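Local structure of N-acetylgalactosaminyltransferase 7 (Homo sapiens, 6IWR) at residues T54-T59 with E335-F340; F60-P65 with L254-S259; T162-V167 with D199-L204; K210-E215 with A228-L233. The protein belongs to the polypeptide GalNAc transferase family and joins a GT-A glycosyltransferase domain to a ricin-type beta-trefoil lectin domain. All coordinates share one frame; numbering follows the deposited sequence.

Contact 1: T54-T59 with E335-F340; sequences TFKPQT and EREFFF
Lys56 and Glu337 form a salt bridge, and Phe55 and Phe338 a T-shaped aromatic pair, where an extended N-terminal loop is laid over the first turn of helix 336-342 in the GT-A domain. In the polar half, Lys56 NZ donates to Glu337 OE2 at 2.7 Å and meets the oxygen almost head-on, in line with its C-O bond. Beyond CG the lysine chain is fully extended and lies at about a right angle to the equally stretched glutamate. Both residues are exposed, so this pair borders on solvent. The main chain of Lys56 is held as well: its N donates to Glu341 OE2, a second carboxylate of the same helix, while its O receives a weak bond from Arg262 NH2.

The aromatic half is more sheltered. Phe338 presents a ring edge to the face of Phe55, with centroids 5.2 Å apart and planes at 79°. Its leading atom, CE1, stands over the centre of the Phe55 ring and is 3.9 Å from Phe55 CD2. With CG anti to the backbone N (chi1 -176°), Phe338 swings its ring toward the loop although its CB does not head there. His445 also meets the Phe55 ring.

At the start of the helix, Glu335 is the N-cap and uses both carboxylate oxygens: OE2 pairs with Arg262 NE, which ties the cap to the residue that also reaches Lys56 O. Its other oxygen, Glu335 OE1, satisfies an amide of the first turn, accepting from Phe338 N at 3.0 Å with an N-H...O angle of 142°.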
# COMPACT_ATOMS: atom_id res chain seq x y z
N THR A 54 2.53 -28.32 -41.08
CA THR A 54 3.92 -28.00 -40.80
C THR A 54 4.17 -26.53 -41.07
O THR A 54 3.52 -25.92 -41.92
CB THR A 54 4.87 -28.82 -41.69
OG1 THR A 54 4.16 -29.23 -42.87
CG2 THR A 54 5.39 -30.03 -40.94
N PHE A 55 5.15 -25.97 -40.37
CA PHE A 55 5.54 -24.60 -40.67
C PHE A 55 6.41 -24.57 -41.92
O PHE A 55 7.08 -25.54 -42.25
CB PHE A 55 6.26 -23.95 -39.49
CG PHE A 55 5.43 -23.93 -38.26
CD1 PHE A 55 4.22 -23.28 -38.24
CD2 PHE A 55 5.84 -24.59 -37.13
CE1 PHE A 55 3.42 -23.29 -37.11
CE2 PHE A 55 5.07 -24.58 -35.99
CZ PHE A 55 3.85 -23.93 -35.99
N LYS A 56 6.36 -23.44 -42.62
CA LYS A 56 7.08 -23.32 -43.89
C LYS A 56 8.58 -23.47 -43.63
O LYS A 56 9.07 -23.05 -42.58
CB LYS A 56 6.74 -21.98 -44.56
CG LYS A 56 5.29 -21.86 -45.04
CD LYS A 56 5.02 -20.52 -45.66
CE LYS A 56 3.58 -20.41 -46.16
NZ LYS A 56 3.22 -19.07 -46.79
N PRO A 57 9.33 -24.09 -44.53
CA PRO A 57 10.73 -24.42 -44.22
C PRO A 57 11.65 -23.21 -44.32
O PRO A 57 11.34 -22.21 -44.96
CB PRO A 57 11.09 -25.45 -45.30
CG PRO A 57 10.23 -24.99 -46.47
CD PRO A 57 8.91 -24.65 -45.83
N GLN A 58 12.82 -23.33 -43.68
CA GLN A 58 13.83 -22.30 -43.81
C GLN A 58 14.38 -22.26 -45.23
O GLN A 58 14.85 -23.26 -45.77
CB GLN A 58 14.98 -22.52 -42.82
CG GLN A 58 16.08 -21.48 -42.89
CD GLN A 58 15.74 -20.22 -42.13
OE1 GLN A 58 16.11 -19.11 -42.52
NE2 GLN A 58 15.03 -20.39 -41.02
N THR A 59 14.31 -21.08 -45.84
CA THR A 59 14.85 -20.85 -47.17
C THR A 59 16.08 -19.95 -47.15
O THR A 59 16.97 -20.11 -47.99
CB THR A 59 13.76 -20.22 -48.04
OG1 THR A 59 13.73 -18.81 -47.82
CG2 THR A 59 12.42 -20.77 -47.64
N GLU A 335 9.96 -13.93 -36.53
CA GLU A 335 9.77 -13.80 -37.96
C GLU A 335 8.28 -13.59 -38.23
O GLU A 335 7.42 -14.23 -37.61
CB GLU A 335 10.30 -15.03 -38.68
CG GLU A 335 10.58 -14.83 -40.14
CD GLU A 335 9.83 -15.85 -40.99
OE1 GLU A 335 8.60 -15.97 -40.78
OE2 GLU A 335 10.49 -16.53 -41.83
N ARG A 336 7.96 -12.66 -39.09
CA ARG A 336 6.59 -12.22 -39.24
C ARG A 336 5.61 -13.28 -39.73
O ARG A 336 4.50 -13.36 -39.26
CB ARG A 336 6.54 -11.00 -40.13
CG ARG A 336 5.21 -10.29 -40.10
CD ARG A 336 5.09 -9.36 -41.26
NE ARG A 336 3.81 -8.71 -41.30
CZ ARG A 336 2.85 -9.04 -42.14
NH1 ARG A 336 3.06 -10.02 -42.99
NH2 ARG A 336 1.71 -8.41 -42.13
N GLU A 337 6.03 -14.07 -40.69
CA GLU A 337 5.20 -15.15 -41.18
C GLU A 337 4.95 -16.18 -40.11
O GLU A 337 3.86 -16.71 -40.00
CB GLU A 337 5.87 -15.79 -42.38
CG GLU A 337 5.08 -15.69 -43.66
CD GLU A 337 5.52 -16.69 -44.70
OE1 GLU A 337 6.74 -16.81 -44.94
OE2 GLU A 337 4.64 -17.37 -45.27
N PHE A 338 5.98 -16.49 -39.34
CA PHE A 338 5.89 -17.49 -38.30
C PHE A 338 4.91 -17.12 -37.20
O PHE A 338 4.11 -17.93 -36.80
CB PHE A 338 7.26 -17.70 -37.70
CG PHE A 338 7.31 -18.78 -36.69
CD1 PHE A 338 6.97 -20.07 -37.02
CD2 PHE A 338 7.70 -18.52 -35.41
CE1 PHE A 338 7.02 -21.07 -36.09
CE2 PHE A 338 7.76 -19.51 -34.47
CZ PHE A 338 7.41 -20.78 -34.81
N PHE A 339 4.95 -15.88 -36.75
CA PHE A 339 3.91 -15.35 -35.89
C PHE A 339 2.54 -15.54 -36.53
O PHE A 339 1.59 -15.98 -35.86
CB PHE A 339 4.17 -13.87 -35.61
CG PHE A 339 3.46 -13.37 -34.42
CD1 PHE A 339 3.01 -14.25 -33.46
CD2 PHE A 339 3.22 -12.02 -34.25
CE1 PHE A 339 2.36 -13.80 -32.34
CE2 PHE A 339 2.56 -11.55 -33.14
CZ PHE A 339 2.13 -12.44 -32.18
N PHE A 340 2.40 -15.25 -37.83
CA PHE A 340 1.10 -15.52 -38.44
C PHE A 340 0.82 -17.02 -38.49
O PHE A 340 -0.30 -17.45 -38.17
CB PHE A 340 0.99 -14.88 -39.82
CG PHE A 340 0.65 -13.44 -39.75
CD1 PHE A 340 -0.68 -13.02 -39.68
CD2 PHE A 340 1.65 -12.49 -39.66
CE1 PHE A 340 -1.00 -11.67 -39.57
CE2 PHE A 340 1.34 -11.16 -39.55
CZ PHE A 340 0.01 -10.74 -39.51

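Contact 2: F60-P65 with L254-S259; sequences FTYHDP and LVAPIS
Ser259 and Tyr62 meet where the N-terminal loop lies against helix 251-260 of the GT-A domain, and together with Ala256 they carry most of the contact. The CB of Ser259 sits over one face of the Tyr62 ring, displaced toward its rim, in a CH-pi contact: it lies 3.8 Å from the ring centroid and 20° off the normal, with Tyr62 CG its nearest ring atom at 3.6 Å. A chi1 of -170° points the Tyr62 ring away from its backbone N and across to the helix. One turn back, the methyl of Ala256 packs on the outer part of the same ring, its CB 4.0 Å from Tyr62 CE2. Phe60 adds a looser touch near the carbonyl of Ser259.

The serine hydroxyl is turned back to its own helix. Ser259 OG donates to Val255 O at 2.6 Å, a bond that holds chi1 at -50° and leaves CB facing the ring. The ordinary helical bond from Ser259 N reaches the same oxygen from the opposite face of its plane, so Val255 O is doubly occupied. The helix is kinked where the N atoms of residues 257 and 258 lack bonds to the preceding turn; Pro257 has no N-H to give.

Loop 142-147 borders the site, with Tyr62 OH weakly bonded to Asp143 N and Ser259 OG weakly bonded to Leu147 N. Between the segments, C-H groups of Tyr62 face the helix carbonyls of Ala256 and Ser259 as well as carbon. With no hydrogen bond across it, the interface is probably held mainly by van der Waals packing.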
# COMPACT_ATOMS: atom_id res chain seq x y z
N PHE A 60 16.11 -19.02 -46.20
CA PHE A 60 17.26 -18.17 -45.91
C PHE A 60 18.42 -19.02 -45.38
O PHE A 60 18.24 -19.82 -44.45
CB PHE A 60 16.79 -17.17 -44.85
CG PHE A 60 17.40 -15.81 -44.94
CD1 PHE A 60 16.89 -14.87 -45.83
CD2 PHE A 60 18.44 -15.46 -44.10
CE1 PHE A 60 17.45 -13.58 -45.92
CE2 PHE A 60 19.00 -14.20 -44.18
CZ PHE A 60 18.50 -13.25 -45.09
N THR A 61 19.62 -18.84 -45.93
CA THR A 61 20.81 -19.45 -45.33
C THR A 61 21.50 -18.42 -44.44
O THR A 61 21.82 -17.33 -44.91
CB THR A 61 21.79 -19.96 -46.39
OG1 THR A 61 21.08 -20.62 -47.45
CG2 THR A 61 22.81 -20.92 -45.75
N TYR A 62 21.76 -18.77 -43.18
CA TYR A 62 22.46 -17.86 -42.28
C TYR A 62 23.29 -18.64 -41.26
O TYR A 62 22.86 -19.68 -40.77
CB TYR A 62 21.47 -16.91 -41.57
CG TYR A 62 22.13 -15.78 -40.81
CD1 TYR A 62 22.43 -14.56 -41.44
CD2 TYR A 62 22.46 -15.91 -39.47
CE1 TYR A 62 23.04 -13.52 -40.74
CE2 TYR A 62 23.07 -14.86 -38.76
CZ TYR A 62 23.36 -13.67 -39.40
OH TYR A 62 23.99 -12.64 -38.71
N HIS A 63 24.48 -18.15 -40.97
CA HIS A 63 25.45 -18.83 -40.11
C HIS A 63 25.59 -18.12 -38.78
O HIS A 63 25.67 -16.89 -38.72
CB HIS A 63 26.82 -18.89 -40.78
CG HIS A 63 26.78 -19.37 -42.19
ND1 HIS A 63 26.99 -20.69 -42.53
CD2 HIS A 63 26.54 -18.71 -43.35
CE1 HIS A 63 26.88 -20.82 -43.84
NE2 HIS A 63 26.62 -19.64 -44.36
N ASP A 64 25.65 -18.90 -37.70
CA ASP A 64 25.78 -18.32 -36.38
C ASP A 64 27.02 -17.44 -36.31
O ASP A 64 27.97 -17.65 -37.06
CB ASP A 64 25.86 -19.41 -35.33
CG ASP A 64 24.56 -20.14 -35.17
OD1 ASP A 64 23.51 -19.47 -35.38
OD2 ASP A 64 24.57 -21.35 -34.89
N PRO A 65 27.04 -16.46 -35.42
CA PRO A 65 28.22 -15.60 -35.30
C PRO A 65 29.37 -16.34 -34.64
O PRO A 65 29.25 -17.48 -34.20
CB PRO A 65 27.72 -14.42 -34.45
CG PRO A 65 26.61 -15.00 -33.65
CD PRO A 65 25.94 -15.99 -34.55
N LEU A 254 19.92 -9.96 -31.52
CA LEU A 254 18.51 -10.33 -31.40
C LEU A 254 17.99 -10.99 -32.67
O LEU A 254 17.19 -11.93 -32.61
CB LEU A 254 17.68 -9.09 -31.07
CG LEU A 254 16.20 -9.30 -30.75
CD1 LEU A 254 16.02 -9.74 -29.33
CD2 LEU A 254 15.46 -8.04 -30.98
N VAL A 255 18.41 -10.51 -33.84
CA VAL A 255 17.88 -11.08 -35.08
C VAL A 255 18.77 -12.17 -35.70
O VAL A 255 18.35 -12.84 -36.65
CB VAL A 255 17.62 -9.95 -36.08
CG1 VAL A 255 17.02 -10.50 -37.35
CG2 VAL A 255 16.70 -8.93 -35.45
N ALA A 256 19.98 -12.37 -35.20
CA ALA A 256 20.79 -13.45 -35.75
C ALA A 256 20.11 -14.80 -35.57
O ALA A 256 19.97 -15.54 -36.56
CB ALA A 256 22.19 -13.42 -35.14
N PRO A 257 19.66 -15.19 -34.39
CA PRO A 257 19.09 -16.54 -34.26
C PRO A 257 17.89 -16.76 -35.16
O PRO A 257 17.78 -17.83 -35.78
CB PRO A 257 18.74 -16.65 -32.76
CG PRO A 257 19.12 -15.35 -32.14
CD PRO A 257 19.83 -14.48 -33.11
N ILE A 258 17.00 -15.77 -35.31
CA ILE A 258 15.85 -15.92 -36.20
C ILE A 258 16.29 -16.08 -37.65
O ILE A 258 15.61 -16.73 -38.44
CB ILE A 258 14.89 -14.72 -36.06
CG1 ILE A 258 14.62 -14.43 -34.58
CG2 ILE A 258 13.60 -14.97 -36.82
CD1 ILE A 258 13.89 -13.16 -34.35
N SER A 259 17.42 -15.49 -38.01
CA SER A 259 17.92 -15.61 -39.37
C SER A 259 18.49 -17.00 -39.66
O SER A 259 18.41 -17.46 -40.80
CB SER A 259 18.96 -14.52 -39.64
OG SER A 259 18.47 -13.24 -39.25

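Contact 3: T162-V167 with D199-L204; sequences TLMRTV and DEYIKL
On the helix from which Met164 reaches Tyr201, the carbonyl oxygen of Thr162 is gripped twice by Thr166. The hydroxyl Thr166 OG1 donates to Thr162 O at 2.9 Å, and the helical bond from Thr166 N arrives at 3.2 Å from the opposite face of the carbonyl plane. Thr166 OG1 is also bonded to Cys244 N, so two partners hold the hydroxyl in place.

The contact proper is made on another flank of this helix and is a Met-aromatic one. Met164 SD lies 4.9 Å from the centroid of the Tyr201 ring, 54° off its normal, an oblique approach. The methionine chain is folded at chi2 and chi3 (-40° and -53°), which curls CE back to touch both partners at once, the CD2-CE2 side of the Tyr201 ring and the tip of Ile202, where Met164 CE and Ile202 CD1 are 3.9 Å apart. The Met164 and Tyr201 side chains run antiparallel, overlapping at their outer parts. A hydrogen bond between Tyr201 OH and His168 NE2, on the methionine's own helix, backs up the apolar packing, and Trp160 meets the tyrosine ring edge-to-face.

On the outer side, Lys203 NZ pairs with Glu200 OE2 at 2.7 Å, approaching from above the carboxylate plane. Trp205 packs against Met164 and Val167. In the fold, helix 160-173 is the crossover between parallel strands 149-155 and 179-186, and helix 197-201 belongs to the next crossover, from 179-186 to 209-213. The two lie side by side against the sheet, with Val167 on Ile153 of strand 149-155 and Ile202 on Val209 of strand 209-213.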
# COMPACT_ATOMS: atom_id res chain seq x y z
N THR A 162 8.75 10.27 -23.29
CA THR A 162 9.06 8.85 -23.20
C THR A 162 8.77 8.13 -24.52
O THR A 162 9.54 7.26 -24.94
CB THR A 162 8.29 8.21 -22.04
OG1 THR A 162 6.92 8.63 -22.07
CG2 THR A 162 8.91 8.62 -20.72
N LEU A 163 7.68 8.48 -25.20
CA LEU A 163 7.35 7.82 -26.46
C LEU A 163 8.39 8.14 -27.52
O LEU A 163 8.86 7.24 -28.23
CB LEU A 163 5.96 8.26 -26.94
CG LEU A 163 5.55 7.77 -28.34
CD1 LEU A 163 5.76 6.27 -28.42
CD2 LEU A 163 4.09 8.14 -28.68
N MET A 164 8.77 9.42 -27.64
CA MET A 164 9.66 9.79 -28.72
C MET A 164 11.10 9.38 -28.42
O MET A 164 11.89 9.19 -29.35
CB MET A 164 9.56 11.29 -29.00
CG MET A 164 8.24 11.75 -29.65
SD MET A 164 7.53 10.69 -30.95
CE MET A 164 8.89 10.52 -32.06
N ARG A 165 11.45 9.19 -27.14
CA ARG A 165 12.79 8.71 -26.84
C ARG A 165 12.94 7.24 -27.21
O ARG A 165 14.01 6.82 -27.66
CB ARG A 165 13.14 8.95 -25.37
CG ARG A 165 14.58 8.54 -24.97
CD ARG A 165 15.15 9.38 -23.79
NE ARG A 165 14.17 9.50 -22.72
CZ ARG A 165 13.64 10.63 -22.27
NH1 ARG A 165 12.73 10.57 -21.31
NH2 ARG A 165 14.01 11.81 -22.76
N THR A 166 11.87 6.45 -27.05
CA THR A 166 11.90 5.08 -27.54
C THR A 166 12.28 5.05 -29.01
O THR A 166 13.24 4.40 -29.43
CB THR A 166 10.54 4.41 -27.37
OG1 THR A 166 10.02 4.66 -26.06
CG2 THR A 166 10.66 2.90 -27.61
N VAL A 167 11.50 5.80 -29.81
CA VAL A 167 11.70 5.88 -31.24
C VAL A 167 13.08 6.45 -31.56
O VAL A 167 13.83 5.88 -32.37
CB VAL A 167 10.57 6.72 -31.88
CG1 VAL A 167 10.90 7.03 -33.35
CG2 VAL A 167 9.24 5.97 -31.79
N ASP A 199 1.31 13.47 -35.56
CA ASP A 199 1.33 13.30 -37.01
C ASP A 199 2.34 14.23 -37.66
O ASP A 199 3.11 13.82 -38.53
CB ASP A 199 -0.05 13.56 -37.59
CG ASP A 199 -0.98 12.46 -37.30
OD1 ASP A 199 -0.68 11.32 -37.70
OD2 ASP A 199 -2.01 12.73 -36.67
N GLU A 200 2.38 15.49 -37.21
CA GLU A 200 3.26 16.46 -37.84
C GLU A 200 4.72 16.22 -37.45
O GLU A 200 5.60 16.22 -38.32
CB GLU A 200 2.81 17.87 -37.47
CG GLU A 200 2.99 18.88 -38.59
CD GLU A 200 2.16 18.55 -39.81
OE1 GLU A 200 1.02 18.04 -39.67
OE2 GLU A 200 2.67 18.81 -40.92
N TYR A 201 4.99 15.99 -36.16
CA TYR A 201 6.37 15.73 -35.73
C TYR A 201 6.99 14.58 -36.52
O TYR A 201 8.10 14.68 -37.05
CB TYR A 201 6.38 15.38 -34.23
CG TYR A 201 7.77 15.06 -33.70
CD1 TYR A 201 8.63 16.09 -33.31
CD2 TYR A 201 8.24 13.75 -33.63
CE1 TYR A 201 9.90 15.84 -32.84
CE2 TYR A 201 9.51 13.49 -33.14
CZ TYR A 201 10.34 14.55 -32.75
OH TYR A 201 11.61 14.33 -32.27
N ILE A 202 6.26 13.48 -36.62
CA ILE A 202 6.70 12.21 -37.16
C ILE A 202 7.23 12.35 -38.58
O ILE A 202 7.99 11.50 -39.06
CB ILE A 202 5.50 11.24 -37.06
CG1 ILE A 202 5.60 10.52 -35.74
CG2 ILE A 202 5.41 10.30 -38.20
CD1 ILE A 202 6.98 10.12 -35.46
N LYS A 203 6.85 13.44 -39.27
CA LYS A 203 7.40 13.74 -40.58
C LYS A 203 8.92 13.89 -40.53
O LYS A 203 9.58 13.82 -41.57
CB LYS A 203 6.73 14.99 -41.16
CG LYS A 203 5.29 14.73 -41.63
CD LYS A 203 4.60 15.92 -42.25
CE LYS A 203 3.09 15.78 -42.19
NZ LYS A 203 2.34 16.91 -42.79
N LEU A 204 9.47 14.07 -39.33
CA LEU A 204 10.91 14.19 -39.13
C LEU A 204 11.71 13.10 -39.85
O LEU A 204 12.85 13.32 -40.24
CB LEU A 204 11.19 14.16 -37.63
CG LEU A 204 12.49 14.64 -37.01
CD1 LEU A 204 12.88 13.64 -35.91
CD2 LEU A 204 13.61 14.83 -38.03

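Contact 4: K210-E215 with A228-L233; sequences KVFRNE and AQKAKL
This is a surface contact between a strand and the end of the helix that follows it: Phe212 packs on Lys230, and Lys210 comes beside Leu233, within a beta-alpha-beta crossover of the Rossmann-like GT-A sheet. Helix 219-230 carries the chain from strand 209-213 back across the sheet to parallel strand 236-240, passing strands 179-186 and 149-155 that lie between them.

The larger pair is Phe212 with Lys230. The lysine chain crosses the phenylalanine at a slant, its CB 3.5 Å from Phe212 CD2 on one side of the ring and its CD 4.0 Å from Phe212 CB. The chain then brings NZ above the ring plane but displaced past the rim, a long, off-centre cation-pi contact with NZ 4.9 Å from the ring centroid and 28° off the normal. Phe212 CE2 also comes to 3.4 Å from the carbonyl oxygen of Lys230. Just beyond, Ala231 is the first residue to leave helical geometry, and the chain turns to bring Leu233 toward Lys210.

Phe212 and Lys210 share one side of their strand, whose backbone is bonded to strand 179-186, and Val183 of that neighbour also touches Phe212. Arg213 heads the other way and forms salt bridges with Asp186 and Asp199.

Glu181, also on strand 179-186, ties the smaller pair together: one carboxylate oxygen forms a salt bridge with Lys210 NZ and the other accepts from Leu233 N. Bends at chi3 and chi4 (74° and 105°) carry the lysine ammonium round to this partner, which meets its charge, while Lys210 NZ makes a van der Waals touch with the methyl Leu233 CD2 at 3.5 Å.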
# COMPACT_ATOMS: atom_id res chain seq x y z
N LYS A 210 5.57 5.58 -38.77
CA LYS A 210 4.19 5.77 -39.14
C LYS A 210 3.33 5.39 -37.94
O LYS A 210 3.76 4.63 -37.07
CB LYS A 210 3.84 4.95 -40.41
CG LYS A 210 4.46 3.54 -40.47
CD LYS A 210 4.36 2.86 -41.85
CE LYS A 210 5.35 3.45 -42.88
NZ LYS A 210 6.53 2.59 -43.15
N VAL A 211 2.14 5.98 -37.87
CA VAL A 211 1.21 5.72 -36.78
C VAL A 211 -0.09 5.27 -37.40
O VAL A 211 -0.51 5.79 -38.44
CB VAL A 211 0.99 6.96 -35.89
CG1 VAL A 211 0.38 8.10 -36.70
CG2 VAL A 211 0.11 6.60 -34.71
N PHE A 212 -0.73 4.30 -36.77
CA PHE A 212 -2.07 3.88 -37.15
C PHE A 212 -2.93 3.94 -35.91
O PHE A 212 -2.53 3.45 -34.85
CB PHE A 212 -2.09 2.46 -37.75
CG PHE A 212 -1.29 2.33 -39.02
CD1 PHE A 212 -1.58 3.10 -40.13
CD2 PHE A 212 -0.25 1.41 -39.10
CE1 PHE A 212 -0.84 2.97 -41.29
CE2 PHE A 212 0.50 1.27 -40.27
CZ PHE A 212 0.20 2.06 -41.37
N ARG A 213 -4.10 4.57 -36.04
CA ARG A 213 -5.06 4.72 -34.96
C ARG A 213 -6.06 3.57 -34.95
O ARG A 213 -6.51 3.10 -36.00
CB ARG A 213 -5.83 6.02 -35.11
CG ARG A 213 -5.28 7.14 -34.32
CD ARG A 213 -3.95 7.60 -34.86
NE ARG A 213 -3.28 8.47 -33.89
CZ ARG A 213 -2.52 9.49 -34.23
NH1 ARG A 213 -2.33 9.77 -35.51
NH2 ARG A 213 -1.97 10.24 -33.30
N ASN A 214 -6.41 3.13 -33.75
CA ASN A 214 -7.47 2.15 -33.53
C ASN A 214 -8.78 2.88 -33.27
O ASN A 214 -8.80 3.91 -32.59
CB ASN A 214 -7.13 1.25 -32.34
CG ASN A 214 -6.06 0.25 -32.67
OD1 ASN A 214 -5.78 0.00 -33.84
ND2 ASN A 214 -5.46 -0.34 -31.65
N GLU A 215 -9.87 2.33 -33.80
CA GLU A 215 -11.16 3.00 -33.68
C GLU A 215 -11.76 2.82 -32.29
O GLU A 215 -12.54 3.66 -31.84
CB GLU A 215 -12.12 2.49 -34.76
CG GLU A 215 -11.66 2.80 -36.18
CD GLU A 215 -12.20 1.80 -37.20
OE1 GLU A 215 -12.73 0.74 -36.76
OE2 GLU A 215 -12.08 2.06 -38.42
N ALA A 228 0.97 -6.47 -35.88
CA ALA A 228 1.47 -7.46 -36.84
C ALA A 228 0.83 -7.27 -38.21
O ALA A 228 1.47 -7.51 -39.24
CB ALA A 228 1.23 -8.88 -36.33
N GLN A 229 -0.42 -6.82 -38.25
CA GLN A 229 -1.14 -6.78 -39.51
C GLN A 229 -0.87 -5.49 -40.28
O GLN A 229 -0.83 -5.49 -41.51
CB GLN A 229 -2.62 -6.95 -39.26
CG GLN A 229 -2.86 -8.21 -38.52
CD GLN A 229 -4.30 -8.38 -38.12
OE1 GLN A 229 -4.94 -7.45 -37.62
NE2 GLN A 229 -4.82 -9.58 -38.34
N LYS A 230 -0.66 -4.38 -39.57
CA LYS A 230 -0.40 -3.11 -40.21
C LYS A 230 1.08 -2.86 -40.45
O LYS A 230 1.42 -1.87 -41.09
CB LYS A 230 -1.01 -1.97 -39.39
CG LYS A 230 -2.55 -1.89 -39.52
CD LYS A 230 -3.21 -1.33 -38.27
CE LYS A 230 -4.63 -0.87 -38.55
NZ LYS A 230 -4.72 -0.28 -39.92
N ALA A 231 1.95 -3.75 -39.97
CA ALA A 231 3.39 -3.56 -40.08
C ALA A 231 3.86 -4.65 -41.03
O ALA A 231 4.15 -5.77 -40.62
CB ALA A 231 4.09 -3.65 -38.74
N LYS A 232 3.92 -4.30 -42.31
CA LYS A 232 4.01 -5.29 -43.38
C LYS A 232 5.37 -5.38 -44.03
O LYS A 232 5.64 -6.37 -44.71
CB LYS A 232 2.98 -4.97 -44.46
CG LYS A 232 1.58 -4.88 -43.97
CD LYS A 232 0.81 -4.06 -44.95
CE LYS A 232 -0.64 -4.45 -44.99
NZ LYS A 232 -1.00 -4.60 -46.43
N LEU A 233 6.23 -4.37 -43.84
CA LEU A 233 7.48 -4.23 -44.60
C LEU A 233 8.61 -5.13 -44.10
O LEU A 233 9.46 -5.55 -44.88
CB LEU A 233 7.95 -2.80 -44.54
CG LEU A 233 7.40 -1.77 -45.49
CD1 LEU A 233 6.07 -2.17 -46.05
CD2 LEU A 233 7.32 -0.45 -44.75

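Contacts 1 and 2 follow one another along the same N-terminal loop, their centres 14 Å apart, and bind it to helices 336-342 and 251-260. Contacts 3 and 4 come in series within the long span that these two close. Their centres are 15 Å apart, and they are joined by the salt bridge between Asp199 and Arg213. Helix 197-201 and strand 209-213 are consecutive elements, so these contacts succeed each other through the crossovers of the central sheet. Arg336, bonded to Ala228 O and weakly to Ala231 O, links contact 1 to contact 4, whereas contact 3 stays about 17 Å from contact 1 at the nearest atoms. The N-terminal loop is thus fastened to the GT-A domain at a distance from the crossover helices of contact 3.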